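Local coordinates for protein thermospermine synthase (Medicago truncatula, PDB 6BQ6) that probably transfers an aminopropyl group from decarboxylated S-adenosylmethionine to spermidine, making the tetraamine thermospermine in plant polyamine biosynthesis, at residues Asp163-Ala166 and Glu167-Lys171. Numbering follows the deposited sequence.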
loop_
_atom_site.group_PDB
_atom_site.type_symbol
_atom_site.label_atom_id
_atom_site.label_comp_id
_atom_site.label_asym_id
_atom_site.label_seq_id
_atom_site.Cartn_x
_atom_site.Cartn_y
_atom_site.Cartn_z
ATOM N N ASP B 163 0.172 -36.078 9.595
ATOM C CA ASP B 163 -0.694 -35.947 8.436
ATOM C C ASP B 163 -2.009 -36.641 8.775
ATOM O O ASP B 163 -1.982 -37.776 9.209
ATOM C CB ASP B 163 -0.052 -36.687 7.276
ATOM C CG ASP B 163 -0.902 -36.656 6.051
ATOM O OD1 ASP B 163 -0.904 -35.622 5.371
ATOM O OD2 ASP B 163 -1.574 -37.656 5.755
ATOM N N ALA B 164 -3.139 -35.970 8.581
ATOM C CA ALA B 164 -4.442 -36.532 8.952
ATOM C C ALA B 164 -4.792 -37.804 8.158
ATOM O O ALA B 164 -5.429 -38.698 8.708
ATOM C CB ALA B 164 -5.548 -35.482 8.810
ATOM N N LYS B 165 -4.384 -37.911 6.880
ATOM C CA LYS B 165 -4.663 -39.133 6.109
ATOM C C LYS B 165 -3.935 -40.299 6.693
ATOM O O LYS B 165 -4.514 -41.376 6.862
ATOM C CB LYS B 165 -4.310 -38.986 4.594
ATOM C CG LYS B 165 -4.517 -40.255 3.786
ATOM C CD LYS B 165 -4.155 -40.028 2.313
ATOM C CE LYS B 165 -3.761 -41.314 1.590
ATOM N NZ LYS B 165 -4.950 -42.021 1.078
ATOM N N ALA B 166 -2.656 -40.116 6.983
ATOM C CA ALA B 166 -1.866 -41.168 7.619
ATOM C C ALA B 166 -2.420 -41.566 8.956
ATOM O O ALA B 166 -2.503 -42.768 9.267
ATOM C CB ALA B 166 -0.427 -40.689 7.792
ATOM N N GLU B 167 -2.794 -40.563 9.759
ATOM C CA GLU B 167 -3.347 -40.843 11.095
ATOM C C GLU B 167 -4.639 -41.645 11.053
ATOM O O GLU B 167 -4.753 -42.673 11.730
ATOM C CB GLU B 167 -3.576 -39.551 11.862
ATOM C CG GLU B 167 -3.935 -39.724 13.304
ATOM C CD GLU B 167 -2.847 -40.378 14.148
ATOM O OE1 GLU B 167 -1.673 -40.357 13.725
ATOM O OE2 GLU B 167 -3.178 -40.845 15.277
ATOM N N LEU B 168 -5.583 -41.222 10.208
ATOM C CA LEU B 168 -6.857 -41.938 10.076
ATOM C C LEU B 168 -6.670 -43.368 9.539
ATOM O O LEU B 168 -7.288 -44.299 10.048
ATOM C CB LEU B 168 -7.833 -41.183 9.184
ATOM C CG LEU B 168 -8.422 -39.899 9.812
ATOM C CD1 LEU B 168 -9.076 -39.017 8.759
ATOM C CD2 LEU B 168 -9.417 -40.243 10.900
ATOM N N GLU B 169 -5.837 -43.503 8.517
ATOM C CA GLU B 169 -5.630 -44.801 7.857
ATOM C C GLU B 169 -4.954 -45.783 8.765
ATOM O O GLU B 169 -5.219 -46.974 8.655
ATOM C CB GLU B 169 -4.774 -44.657 6.607
ATOM C CG GLU B 169 -5.573 -44.061 5.501
ATOM C CD GLU B 169 -4.954 -44.199 4.128
ATOM O OE1 GLU B 169 -3.704 -44.153 4.018
ATOM O OE2 GLU B 169 -5.776 -44.304 3.173
ATOM N N GLY B 170 -4.092 -45.288 9.648
ATOM C CA GLY B 170 -3.297 -46.142 10.523
ATOM C C GLY B 170 -3.963 -46.676 11.756
ATOM O O GLY B 170 -3.358 -47.468 12.478
ATOM N N LYS B 171 -5.184 -46.242 12.047
ATOM C CA LYS B 171 -5.941 -46.716 13.186
ATOM C C LYS B 171 -7.349 -47.071 12.772
ATOM O O LYS B 171 -7.912 -46.464 11.837
ATOM C CB LYS B 171 -6.003 -45.637 14.270
ATOM C CG LYS B 171 -4.671 -45.258 14.895
ATOM C CD LYS B 171 -4.904 -44.424 16.150
ATOM C CE LYS B 171 -3.629 -44.103 16.908
ATOM N NZ LYS B 171 -2.562 -43.560 16.029
#
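From Glu167 N to Asp163 O (3.0 Å) the backbone begins a run of i to i+4 hydrogen bonds, continued by Leu168 to Ala164, Glu169 to Lys165 and, more bent, with an N-H...O angle of 139°, Gly170 N to Ala166 O. On one flank Lys165 and Glu169 form a salt bridge one turn apart, with NZ 3.2 Å from OE2 and lying above the carboxylate plane. The lysine chain runs extended until chi4 (85°), where it bends and brings NZ over that oxygen; Thr203 of helix 197-204 also bonds OE2. Shortened to an alanine, Lys165 would lose its ammonium, and Glu169 OE2 would probably be left with Thr203 but without its charged mate. This is the short helix after strand 157-161 in the Rossmann-like domain, and Asp163 is its N-cap: OD2 accepts from Ala166 N (3.0 Å) through its anti lone pair, while OD1 pairs with Lys193. Asp163 and Ala164 belong to the enzyme's adenosine site, empty of adenosine in this chain, so the capped helix start borders that pocket. Leu168 CG lies 3.4 Å from Ala164 O, one turn earlier, and the side chain packs on Phe106 of strand 104-107. At the far end Lys171 NZ salt-bridges Glu167 OE2 (2.9 Å) from above the carboxylate plane, while Glu167 OE1 bonds Asn162.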